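Long-range contacts in extracellular ligand-binding receptor (Verminephrobacter eiseniae, PDB 4M88), which probably binds an amino acid or a related small solute outside the cytoplasmic membrane and hands it to an ABC transporter: residues R122-E128 with S341-N345; M263-Q267 with I327-H331; L73-M79 with V98-V104. All coordinates share one frame; numbering follows the deposited sequence.

In the fold
From the N terminus, contact 3 closes first: 73-79 and 98-104 are neighbouring strands with their following loops, joined through helix 81-89 in the parallel sheet that starts the chain. The chain then reaches 122-128, where it passes into the second lobe, and contact 1 brings it against 341-345, 213 residues later. Contact 2 nests inside that long loop, setting the start of helix 265-277 on the hairpin turn in 327-331. Contact 3 is in series with both. Arg122 and Asn102 probably share a hydrogen bond between contacts 1 and 3, Phe330 packs on Ser341 and Tyr343 between contacts 1 and 2, while contacts 2 and 3 stay about 8 Å apart at their nearest atoms.

Contact 1 (R122-E128 with S341-N345); sequences RAGDKQE and SRYVN
Gln127 lays its amide flat on the guanidinium of Arg342, the two planes 2° apart, and NE2 sits 3.8 Å above the centre of that group. The stack belongs to the hinge of a two-lobed periplasmic binding protein fold, where 122-128 and 341-345 run beside each other as connections between lobes. The same Gln127 NE2 donates a hydrogen bond to Arg342 O at 2.9 Å, reaching the oxygen from 34° out of the carbonyl plane. With CG anti to the backbone N (chi1 -165°) and the chain extended beyond, the amide is carried out from the first turn of helix 125-138 to the other connection. An alanine here is likely to leave Arg342 O without this donor and the guanidinium without its stacked amide, free to turn. Further in, Val344 CG2 fills the corner between Ala123 CB, 3.6 Å away, and Glu128 CG. The carboxylate of Glu128 lies beyond this corner and bonds to Ser231, while Arg122 turns away to a salt bridge with Glu290. Two waters bridge the backbones where they run closest, at Ala123 and Ser341. One accepts from Ser341 N and donates to Arg122 O. The other accepts from Ala123 N and from Ser341 OG and donates to Tyr343 O; Ser341 OG in turn takes the N-H of Tyr343 at 3.1 Å, closing an ST turn.

Contact 2 (M263-Q267 with I327-H331); sequences MLPVQ and IGGFH
Val266 N, in the first turn of helix 265-277, donates to Gly328 O at 2.8 Å, in the carbonyl plane and on a lone pair. This is the one hydrogen bond between the segments, and it ties the helix start to the type I' turn of the hairpin 325-332. Within the first segment, Gln267 folds back so that OE1 takes the N-H of Leu264, the N-cap residue, at 2.6 Å; its NE2 is held by Asp258 O. Within the hairpin, Ile327 and Phe330 exchange two backbone bonds.

The van der Waals contacts gather round the same carbonyl. Pro265 CD lies 3.3 Å from Gly328 O, and Leu264 CB also borders it. Val266 points CG1 at this oxygen too, while CG2, anti to the backbone N, reaches Ile327 CG2 at 4.2 Å. Leu293 of helix 286-303 packs on Val266 as well.

Both turn glycines sit close to the helix: a side chain at Gly328 would collide with Val266 N, and one at Gly329 would crowd Leu264 CD1. The chemistry implies that a helix-start N-H, lacking a carbonyl of its own helix, is satisfied by the bare turn, at a spot walled by apolar carbons.

Contact 3 (L73-M79 with V98-V104); sequences LALISPM and VVVVNGV
Strands 74-76 and 99-101 run parallel, 4.7 Å apart at their closest and 23° off line, with Ala74 opposite Val99, Leu75 opposite Val100 and Ile76 opposite Val101. Bonds pass to and fro: Val99 N to Leu73 O, Leu75 N to Val99 O, Val101 N to Leu75 O at 2.9 Å, and Ser77 N to Val101 O at 2.7 Å. Past the strands the pairing is interrupted, then resumes with Val104 N on Pro78 O.

Ala74 CB meets Val99 CG1 at 3.7 Å on the face that also carries Ile76 and Val101. On the Leu75 and Val100 face, Val100 CG1, anti to its N (chi1 -179°), presses on CG and CD of Pro78. The side chains of Leu75 and Val98 cross at about a right angle, CG of Leu75 meeting CG2 of Val98 at 4.1 Å. Asn102 ND2 donates to Ser77 OG at 3.2 Å, and also to Glu290, while its OD1 receives the N-H groups of Val121 and Arg122. Farther on, Met79 CE, a selenomethionine methyl, lies alongside Val104 CG1.

The two strands, joined through helix 81-89 as a beta-alpha-beta unit, lie between strands 4-11 and 118-119 in the five-stranded parallel sheet. Helix 312-321 packs on Ala74 and Val99, and helices 18-37 and 286-303 both reach Ile76 and Met79.

Contact 1 (R122-E128 with S341-N345)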
ATOM      1  N   ARG A 122       6.398   2.247  -0.268  1.00 14.06           N
ATOM      2  CA  ARG A 122       5.390   3.096   0.362  1.00 13.75           C
ATOM      3  C   ARG A 122       5.812   3.439   1.781  1.00 17.49           C
ATOM      4  O   ARG A 122       6.509   2.657   2.442  1.00 14.10           O
ATOM      5  CB  ARG A 122       4.035   2.387   0.413  1.00 13.42           C
ATOM      6  CG  ARG A 122       4.101   1.060   1.174  1.00 17.98           C
ATOM      7  CD  ARG A 122       2.721   0.603   1.606  1.00 21.54           C
ATOM      8  NE  ARG A 122       1.772   0.743   0.505  1.00 26.06           N
ATOM      9  CZ  ARG A 122       0.508   1.122   0.655  1.00 35.24           C
ATOM     10  NH1 ARG A 122      -0.294   1.217  -0.402  1.00 33.49           N
ATOM     11  NH2 ARG A 122       0.042   1.400   1.869  1.00 34.08           N
ATOM     12  N   ALA A 123       5.376   4.600   2.259  1.00 14.90           N
ATOM     13  CA  ALA A 123       5.565   4.948   3.663  1.00 15.09           C
ATOM     14  C   ALA A 123       4.834   3.921   4.522  1.00 11.99           C
ATOM     15  O   ALA A 123       3.850   3.301   4.080  1.00 13.33           O
ATOM     16  CB  ALA A 123       5.028   6.347   3.942  1.00 12.99           C
ATOM     17  N   GLY A 124       5.302   3.726   5.749  1.00 14.24           N
ATOM     18  CA  GLY A 124       4.678   2.741   6.615  1.00 13.79           C
ATOM     19  C   GLY A 124       3.378   3.212   7.254  1.00 17.23           C
ATOM     20  O   GLY A 124       3.122   4.416   7.339  1.00 15.69           O
ATOM     21  N   ASP A 125       2.560   2.250   7.685  1.00 16.40           N
ATOM     22  CA  ASP A 125       1.344   2.532   8.439  1.00 13.75           C
ATOM     23  C   ASP A 125       1.635   3.423   9.638  1.00 12.10           C
ATOM     24  O   ASP A 125       0.811   4.263   9.992  1.00 14.04           O
ATOM     25  CB  ASP A 125       0.682   1.228   8.915  1.00 14.13           C
ATOM     26  CG  ASP A 125      -0.051   0.497   7.799  1.00 18.74           C
ATOM     27  OD1 ASP A 125       0.025   0.953   6.638  1.00 18.53           O
ATOM     28  OD2 ASP A 125      -0.690  -0.545   8.094  1.00 20.56           O
ATOM     29  N   LYS A 126       2.807   3.264  10.255  1.00 14.32           N
ATOM     30  CA  LYS A 126       3.092   4.037  11.466  1.00 14.18           C
ATOM     31  C   LYS A 126       3.146   5.533  11.174  1.00 15.18           C
ATOM     32  O   LYS A 126       2.547   6.355  11.884  1.00 14.09           O
ATOM     33  CB  LYS A 126       4.391   3.565  12.119  1.00 16.17           C
ATOM     34  CG  LYS A 126       4.756   4.322  13.392  1.00 16.18           C
ATOM     35  CD  LYS A 126       5.881   3.629  14.150  1.00 20.83           C
ATOM     36  CE  LYS A 126       6.384   4.514  15.285  1.00 27.55           C
ATOM     37  NZ  LYS A 126       7.214   3.729  16.228  1.00 34.81           N
ATOM     38  N   GLN A 127       3.852   5.892  10.111  1.00 14.21           N
ATOM     39  CA  GLN A 127       3.950   7.296   9.747  1.00 13.28           C
ATOM     40  C   GLN A 127       2.609   7.817   9.267  1.00 13.12           C
ATOM     41  O   GLN A 127       2.246   8.957   9.561  1.00 16.30           O
ATOM     42  CB  GLN A 127       4.998   7.512   8.676  1.00 14.93           C
ATOM     43  CG  GLN A 127       5.372   8.977   8.553  1.00 18.56           C
ATOM     44  CD  GLN A 127       6.169   9.260   7.305  1.00 20.66           C
ATOM     45  OE1 GLN A 127       6.676   8.346   6.656  1.00 22.34           O
ATOM     46  NE2 GLN A 127       6.283  10.533   6.961  1.00 16.63           N
ATOM     47  N   GLU A 128       1.866   7.000   8.530  1.00 12.66           N
ATOM     48  CA  GLU A 128       0.522   7.410   8.116  1.00 12.67           C
ATOM     49  C   GLU A 128      -0.402   7.666   9.310  1.00 12.70           C
ATOM     50  O   GLU A 128      -1.157   8.644   9.327  1.00 14.25           O
ATOM     51  CB  GLU A 128      -0.100   6.375   7.177  1.00 12.31           C
ATOM     52  CG  GLU A 128       0.665   6.258   5.864  1.00 12.38           C
ATOM     53  CD  GLU A 128      -0.135   5.576   4.766  1.00 27.52           C
ATOM     54  OE1 GLU A 128      -1.171   4.944   5.080  1.00 24.94           O
ATOM     55  OE2 GLU A 128       0.271   5.688   3.585  1.00 26.93           O
ATOM     56  N   SER A 341      10.737   5.569   1.548  1.00 14.91           N
ATOM     57  CA  SER A 341       9.897   6.753   1.386  1.00 12.55           C
ATOM     58  C   SER A 341       9.316   7.256   2.703  1.00 16.70           C
ATOM     59  O   SER A 341       8.842   6.467   3.508  1.00 16.80           O
ATOM     60  CB  SER A 341       8.749   6.456   0.414  1.00 11.62           C
ATOM     61  OG  SER A 341       7.860   7.565   0.324  1.00 12.67           O
ATOM     62  N   ARG A 342       9.341   8.573   2.904  1.00 12.80           N
ATOM     63  CA  ARG A 342       8.583   9.195   3.998  1.00 16.95           C
ATOM     64  C   ARG A 342       7.469  10.109   3.468  1.00 16.43           C
ATOM     65  O   ARG A 342       6.958  10.982   4.187  1.00 18.30           O
ATOM     66  CB  ARG A 342       9.511   9.971   4.932  1.00 18.78           C
ATOM     67  CG  ARG A 342      10.230   9.116   5.985  1.00 20.74           C
ATOM     68  CD  ARG A 342      10.755   9.999   7.147  1.00 53.26           C
ATOM     69  NE  ARG A 342       9.967   9.847   8.374  1.00 56.20           N
ATOM     70  CZ  ARG A 342       9.460  10.854   9.085  1.00 58.87           C
ATOM     71  NH1 ARG A 342       9.652  12.111   8.703  1.00 59.73           N
ATOM     72  NH2 ARG A 342       8.756  10.603  10.182  1.00 59.25           N
ATOM     73  N   TYR A 343       7.091   9.910   2.211  1.00 14.38           N
ATOM     74  CA  TYR A 343       6.003  10.685   1.612  1.00 15.14           C
ATOM     75  C   TYR A 343       4.655  10.267   2.201  1.00 14.47           C
ATOM     76  O   TYR A 343       4.255   9.118   2.107  1.00 12.95           O
ATOM     77  CB  TYR A 343       5.982  10.505   0.083  1.00 18.36           C
ATOM     78  CG  TYR A 343       4.891  11.288  -0.633  1.00 17.49           C
ATOM     79  CD1 TYR A 343       5.186  12.456  -1.321  1.00 28.25           C
ATOM     80  CD2 TYR A 343       3.566  10.851  -0.627  1.00 17.56           C
ATOM     81  CE1 TYR A 343       4.192  13.174  -1.975  1.00 26.86           C
ATOM     82  CE2 TYR A 343       2.567  11.564  -1.271  1.00 14.67           C
ATOM     83  CZ  TYR A 343       2.889  12.716  -1.953  1.00 20.09           C
ATOM     84  OH  TYR A 343       1.892  13.426  -2.591  1.00 23.97           O
ATOM     85  N   VAL A 344       3.943  11.219   2.794  1.00 12.62           N
ATOM     86  CA  VAL A 344       2.587  10.961   3.264  1.00 11.72           C
ATOM     87  C   VAL A 344       1.764  12.217   2.985  1.00 14.89           C
ATOM     88  O   VAL A 344       2.202  13.322   3.275  1.00 17.46           O
ATOM     89  CB  VAL A 344       2.575  10.631   4.775  1.00 19.09           C
ATOM     90  CG1 VAL A 344       1.209  10.864   5.350  1.00 28.37           C
ATOM     91  CG2 VAL A 344       3.028   9.193   5.034  1.00 19.62           C
ATOM     92  N   ASN A 345       0.583  12.055   2.399  1.00 13.69           N
ATOM     93  CA  ASN A 345      -0.214  13.217   2.026  1.00 15.87           C
ATOM     94  C   ASN A 345      -1.687  12.873   2.219  1.00 17.63           C
ATOM     95  O   ASN A 345      -2.189  11.908   1.646  1.00 19.89           O
ATOM     96  CB  ASN A 345       0.065  13.586   0.563  1.00 19.97           C
ATOM     97  CG  ASN A 345      -0.468  14.961   0.182  1.00 27.63           C
ATOM     98  OD1 ASN A 345      -1.109  15.645   0.980  1.00 24.97           O
ATOM     99  ND2 ASN A 345      -0.191  15.373  -1.047  1.00 31.36           N
TER
HETATM  100  O   HOH W   1       9.044   3.544   3.216  1.00 17.17           O
HETATM  101  O   HOH W   2       5.282   6.979   0.594  1.00 15.21           O

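Contact 2 (M263-Q267 with I327-H331)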
HETATM    1  N   MSE A 263       0.367  16.883 -11.993  1.00 21.66           N
HETATM    2  CA  MSE A 263       1.347  17.847 -11.484  1.00 27.25           C
HETATM    3  C   MSE A 263       2.817  17.450 -11.685  1.00 25.46           C
HETATM    4  O   MSE A 263       3.642  18.273 -12.084  1.00 28.78           O
HETATM    5  CB  MSE A 263       1.068  18.073  -9.997  1.00 34.46           C
HETATM    6  CG  MSE A 263       2.119  18.857  -9.241  1.00 42.62           C
HETATM    7 SE   MSE A 263       1.330  19.523  -7.591  0.70132.05          SE
HETATM    8  CE  MSE A 263      -0.279  20.304  -8.379  1.00 62.05           C
ATOM      9  N   LEU A 264       3.140  16.196 -11.386  1.00 18.01           N
ATOM     10  CA  LEU A 264       4.524  15.711 -11.442  1.00 19.17           C
ATOM     11  C   LEU A 264       4.820  14.922 -12.713  1.00 19.03           C
ATOM     12  O   LEU A 264       3.922  14.317 -13.293  1.00 18.96           O
ATOM     13  CB  LEU A 264       4.818  14.809 -10.243  1.00 21.33           C
ATOM     14  CG  LEU A 264       4.583  15.385  -8.853  1.00 25.30           C
ATOM     15  CD1 LEU A 264       4.912  14.336  -7.798  1.00 25.06           C
ATOM     16  CD2 LEU A 264       5.419  16.626  -8.667  1.00 27.95           C
ATOM     17  N   PRO A 265       6.090  14.918 -13.147  1.00 18.58           N
ATOM     18  CA  PRO A 265       6.490  14.084 -14.285  1.00 20.70           C
ATOM     19  C   PRO A 265       6.115  12.617 -14.081  1.00 18.13           C
ATOM     20  O   PRO A 265       5.681  11.966 -15.032  1.00 20.10           O
ATOM     21  CB  PRO A 265       8.014  14.237 -14.308  1.00 22.96           C
ATOM     22  CG  PRO A 265       8.251  15.599 -13.762  1.00 22.72           C
ATOM     23  CD  PRO A 265       7.176  15.817 -12.714  1.00 20.27           C
ATOM     24  N   VAL A 266       6.251  12.101 -12.860  1.00 15.60           N
ATOM     25  CA  VAL A 266       5.972  10.681 -12.636  1.00 13.63           C
ATOM     26  C   VAL A 266       4.470  10.367 -12.812  1.00 13.20           C
ATOM     27  O   VAL A 266       4.098   9.277 -13.262  1.00 14.29           O
ATOM     28  CB  VAL A 266       6.518  10.196 -11.274  1.00 18.23           C
ATOM     29  CG1 VAL A 266       5.819  10.905 -10.120  1.00 18.81           C
ATOM     30  CG2 VAL A 266       6.401   8.678 -11.156  1.00 18.92           C
ATOM     31  N   GLN A 267       3.611  11.323 -12.472  1.00 15.41           N
ATOM     32  CA  GLN A 267       2.178  11.144 -12.695  1.00 17.15           C
ATOM     33  C   GLN A 267       1.876  11.020 -14.184  1.00 14.31           C
ATOM     34  O   GLN A 267       1.086  10.169 -14.601  1.00 17.11           O
ATOM     35  CB  GLN A 267       1.384  12.291 -12.068  1.00 16.71           C
ATOM     36  CG  GLN A 267       1.308  12.197 -10.546  1.00 15.86           C
ATOM     37  CD  GLN A 267       0.901  13.506  -9.907  1.00 19.61           C
ATOM     38  OE1 GLN A 267       1.441  14.560 -10.240  1.00 27.21           O
ATOM     39  NE2 GLN A 267      -0.060  13.447  -8.988  1.00 17.52           N
ATOM     40  N   ILE A 327      12.440   9.732  -8.951  1.00 19.49           N
ATOM     41  CA  ILE A 327      11.627   9.131 -10.004  1.00 20.36           C
ATOM     42  C   ILE A 327      10.508  10.088 -10.398  1.00 16.68           C
ATOM     43  O   ILE A 327       9.421  10.040  -9.827  1.00 17.40           O
ATOM     44  CB  ILE A 327      11.014   7.787  -9.552  1.00 21.30           C
ATOM     45  CG1 ILE A 327      12.101   6.854  -9.020  1.00 21.54           C
ATOM     46  CG2 ILE A 327      10.271   7.112 -10.707  1.00 25.59           C
ATOM     47  CD1 ILE A 327      11.538   5.553  -8.427  1.00 24.98           C
ATOM     48  N   GLY A 328      10.789  10.968 -11.356  1.00 20.92           N
ATOM     49  CA  GLY A 328       9.814  11.941 -11.828  1.00 21.49           C
ATOM     50  C   GLY A 328       9.148  12.773 -10.745  1.00 18.59           C
ATOM     51  O   GLY A 328       7.985  13.152 -10.866  1.00 18.06           O
ATOM     52  N   GLY A 329       9.880  13.066  -9.675  1.00 19.62           N
ATOM     53  CA  GLY A 329       9.308  13.852  -8.597  1.00 20.79           C
ATOM     54  C   GLY A 329       9.015  13.058  -7.348  1.00 21.42           C
ATOM     55  O   GLY A 329       8.774  13.637  -6.287  1.00 26.68           O
ATOM     56  N   PHE A 330       9.010  11.732  -7.469  1.00 19.14           N
ATOM     57  CA  PHE A 330       8.837  10.862  -6.312  1.00 13.61           C
ATOM     58  C   PHE A 330      10.210  10.359  -5.899  1.00 21.57           C
ATOM     59  O   PHE A 330      10.904   9.698  -6.685  1.00 18.90           O
ATOM     60  CB  PHE A 330       7.906   9.691  -6.640  1.00 13.56           C
ATOM     61  CG  PHE A 330       7.645   8.775  -5.472  1.00 15.50           C
ATOM     62  CD1 PHE A 330       6.795   9.172  -4.442  1.00 15.81           C
ATOM     63  CD2 PHE A 330       8.246   7.524  -5.403  1.00 17.89           C
ATOM     64  CE1 PHE A 330       6.556   8.342  -3.359  1.00 16.92           C
ATOM     65  CE2 PHE A 330       8.007   6.680  -4.324  1.00 19.53           C
ATOM     66  CZ  PHE A 330       7.159   7.095  -3.298  1.00 14.45           C
ATOM     67  N   HIS A 331      10.615  10.697  -4.680  1.00 13.66           N
ATOM     68  CA  HIS A 331      11.963  10.399  -4.215  1.00 14.00           C
ATOM     69  C   HIS A 331      11.979   9.113  -3.411  1.00 13.04           C
ATOM     70  O   HIS A 331      11.024   8.801  -2.698  1.00 16.57           O
ATOM     71  CB  HIS A 331      12.487  11.528  -3.331  1.00 21.30           C
ATOM     72  CG  HIS A 331      12.591  12.845  -4.029  1.00 30.91           C
ATOM     73  ND1 HIS A 331      13.794  13.477  -4.254  1.00 37.97           N
ATOM     74  CD2 HIS A 331      11.638  13.660  -4.540  1.00 34.32           C
ATOM     75  CE1 HIS A 331      13.578  14.621  -4.879  1.00 40.04           C
ATOM     76  NE2 HIS A 331      12.278  14.754  -5.064  1.00 34.16           N
TER

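Contact 3 (L73-M79 with V98-V104)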
ATOM      1  N   LEU A  73      14.873 -11.818 -10.345  1.00 15.16           N
ATOM      2  CA  LEU A  73      15.751 -10.872  -9.651  1.00 12.67           C
ATOM      3  C   LEU A  73      15.011 -10.305  -8.459  1.00 16.01           C
ATOM      4  O   LEU A  73      15.609 -10.019  -7.411  1.00 15.00           O
ATOM      5  CB  LEU A  73      16.143  -9.710 -10.568  1.00 19.49           C
ATOM      6  CG  LEU A  73      17.379  -9.905 -11.443  1.00 29.39           C
ATOM      7  CD1 LEU A  73      17.134 -10.966 -12.484  1.00 37.55           C
ATOM      8  CD2 LEU A  73      17.771  -8.598 -12.105  1.00 27.36           C
ATOM      9  N   ALA A  74      13.705 -10.129  -8.634  1.00 12.31           N
ATOM     10  CA  ALA A  74      12.890  -9.481  -7.610  1.00 12.06           C
ATOM     11  C   ALA A  74      11.477 -10.007  -7.636  1.00 12.09           C
ATOM     12  O   ALA A  74      10.959 -10.381  -8.697  1.00 14.21           O
ATOM     13  CB  ALA A  74      12.873  -7.957  -7.816  1.00 16.90           C
ATOM     14  N   LEU A  75      10.870 -10.044  -6.450  1.00 11.87           N
ATOM     15  CA  LEU A  75       9.436 -10.226  -6.312  1.00 11.95           C
ATOM     16  C   LEU A  75       8.872  -8.844  -6.045  1.00 14.70           C
ATOM     17  O   LEU A  75       9.392  -8.109  -5.204  1.00 12.68           O
ATOM     18  CB  LEU A  75       9.124 -11.164  -5.144  1.00 15.16           C
ATOM     19  CG  LEU A  75       9.608 -12.596  -5.359  1.00 20.73           C
ATOM     20  CD1 LEU A  75       9.350 -13.449  -4.120  1.00 26.03           C
ATOM     21  CD2 LEU A  75       8.936 -13.232  -6.584  1.00 20.73           C
ATOM     22  N   ILE A  76       7.825  -8.482  -6.777  1.00 12.08           N
ATOM     23  CA  ILE A  76       7.330  -7.115  -6.731  1.00 13.42           C
ATOM     24  C   ILE A  76       6.054  -7.032  -5.924  1.00 17.99           C
ATOM     25  O   ILE A  76       5.077  -7.709  -6.239  1.00 18.69           O
ATOM     26  CB  ILE A  76       7.036  -6.551  -8.133  1.00 12.60           C
ATOM     27  CG1 ILE A  76       8.235  -6.732  -9.061  1.00 23.89           C
ATOM     28  CG2 ILE A  76       6.625  -5.061  -8.029  1.00 13.23           C
ATOM     29  CD1 ILE A  76       9.478  -6.032  -8.569  1.00 27.15           C
ATOM     30  N   SER A  77       6.090  -6.213  -4.872  1.00 14.68           N
ATOM     31  CA  SER A  77       4.904  -5.829  -4.093  1.00 12.80           C
ATOM     32  C   SER A  77       3.953  -6.982  -3.715  1.00 14.66           C
ATOM     33  O   SER A  77       2.791  -6.989  -4.127  1.00 14.64           O
ATOM     34  CB  SER A  77       4.137  -4.715  -4.820  1.00 18.13           C
ATOM     35  OG  SER A  77       3.264  -4.046  -3.928  1.00 22.02           O
ATOM     36  N   PRO A  78       4.443  -7.958  -2.928  1.00 15.73           N
ATOM     37  CA  PRO A  78       3.479  -8.917  -2.377  1.00 11.96           C
ATOM     38  C   PRO A  78       2.433  -8.190  -1.542  1.00 17.18           C
ATOM     39  O   PRO A  78       2.727  -7.166  -0.912  1.00 17.49           O
ATOM     40  CB  PRO A  78       4.336  -9.837  -1.500  1.00 17.34           C
ATOM     41  CG  PRO A  78       5.576  -9.018  -1.178  1.00 20.23           C
ATOM     42  CD  PRO A  78       5.809  -8.190  -2.423  1.00 18.14           C
HETATM   43  N   MSE A  79       1.222  -8.731  -1.560  1.00 15.28           N
HETATM   44  CA  MSE A  79       0.072  -8.112  -0.922  1.00 17.72           C
HETATM   45  C   MSE A  79      -0.663  -9.131  -0.052  1.00 17.92           C
HETATM   46  O   MSE A  79      -0.982 -10.236  -0.503  1.00 21.28           O
HETATM   47  CB  MSE A  79      -0.867  -7.553  -1.990  1.00 19.02           C
HETATM   48  CG  MSE A  79      -2.244  -7.201  -1.475  1.00 21.55           C
HETATM   49 SE   MSE A  79      -3.330  -6.478  -2.939  0.70 32.09          SE
HETATM   50  CE  MSE A  79      -2.866  -4.619  -2.664  1.00 24.14           C
ATOM     51  N   VAL A  98      17.130 -13.317  -3.830  1.00 14.19           N
ATOM     52  CA  VAL A  98      16.079 -12.491  -4.397  1.00 17.08           C
ATOM     53  C   VAL A  98      15.946 -11.233  -3.553  1.00 17.17           C
ATOM     54  O   VAL A  98      16.391 -11.196  -2.410  1.00 15.58           O
ATOM     55  CB  VAL A  98      14.742 -13.263  -4.427  1.00 14.09           C
ATOM     56  CG1 VAL A  98      14.138 -13.364  -3.025  1.00 13.46           C
ATOM     57  CG2 VAL A  98      13.748 -12.605  -5.395  1.00 13.52           C
ATOM     58  N   VAL A  99      15.366 -10.187  -4.124  1.00 11.94           N
ATOM     59  CA  VAL A  99      14.995  -9.036  -3.328  1.00 11.81           C
ATOM     60  C   VAL A  99      13.489  -8.874  -3.466  1.00 12.43           C
ATOM     61  O   VAL A  99      12.908  -9.209  -4.517  1.00 15.39           O
ATOM     62  CB  VAL A  99      15.730  -7.772  -3.789  1.00 24.51           C
ATOM     63  CG1 VAL A  99      15.442  -7.524  -5.192  1.00 24.43           C
ATOM     64  CG2 VAL A  99      15.279  -6.596  -3.016  1.00 26.62           C
ATOM     65  N   VAL A 100      12.847  -8.426  -2.393  1.00 11.45           N
ATOM     66  CA  VAL A 100      11.409  -8.189  -2.428  1.00 11.29           C
ATOM     67  C   VAL A 100      11.218  -6.686  -2.396  1.00 11.25           C
ATOM     68  O   VAL A 100      11.715  -6.016  -1.497  1.00 11.28           O
ATOM     69  CB  VAL A 100      10.680  -8.814  -1.222  1.00 11.27           C
ATOM     70  CG1 VAL A 100       9.182  -8.548  -1.331  1.00 11.19           C
ATOM     71  CG2 VAL A 100      10.933 -10.317  -1.156  1.00 12.14           C
ATOM     72  N   VAL A 101      10.546  -6.153  -3.406  1.00 11.82           N
ATOM     73  CA  VAL A 101      10.437  -4.706  -3.545  1.00 12.37           C
ATOM     74  C   VAL A 101       9.004  -4.292  -3.296  1.00 13.94           C
ATOM     75  O   VAL A 101       8.103  -4.609  -4.085  1.00 16.65           O
ATOM     76  CB  VAL A 101      10.925  -4.212  -4.916  1.00 11.78           C
ATOM     77  CG1 VAL A 101      10.697  -2.710  -5.058  1.00 18.95           C
ATOM     78  CG2 VAL A 101      12.402  -4.542  -5.095  1.00 16.46           C
ATOM     79  N   ASN A 102       8.827  -3.603  -2.172  1.00 12.32           N
ATOM     80  CA  ASN A 102       7.530  -3.175  -1.651  1.00 12.54           C
ATOM     81  C   ASN A 102       6.743  -4.317  -1.015  1.00 17.77           C
ATOM     82  O   ASN A 102       6.956  -5.498  -1.321  1.00 19.36           O
ATOM     83  CB  ASN A 102       6.686  -2.431  -2.692  1.00 13.17           C
ATOM     84  CG  ASN A 102       5.707  -1.454  -2.050  1.00 19.29           C
ATOM     85  OD1 ASN A 102       6.066  -0.731  -1.111  1.00 12.53           O
ATOM     86  ND2 ASN A 102       4.463  -1.449  -2.527  1.00 20.87           N
ATOM     87  N   GLY A 103       5.849  -3.946  -0.111  1.00 14.36           N
ATOM     88  CA  GLY A 103       4.973  -4.891   0.555  1.00 14.13           C
ATOM     89  C   GLY A 103       3.728  -4.126   0.948  1.00 17.72           C
ATOM     90  O   GLY A 103       3.814  -2.957   1.346  1.00 17.44           O
ATOM     91  N   VAL A 104       2.574  -4.770   0.790  1.00 13.85           N
ATOM     92  CA  VAL A 104       1.291  -4.204   1.199  1.00 15.03           C
ATOM     93  C   VAL A 104       0.620  -5.222   2.107  1.00 16.66           C
ATOM     94  O   VAL A 104       0.448  -6.371   1.714  1.00 16.19           O
ATOM     95  CB  VAL A 104       0.373  -3.998  -0.012  1.00 19.16           C
ATOM     96  CG1 VAL A 104      -1.003  -3.466   0.421  1.00 24.38           C
ATOM     97  CG2 VAL A 104       1.029  -3.079  -1.019  1.00 20.54           C
TER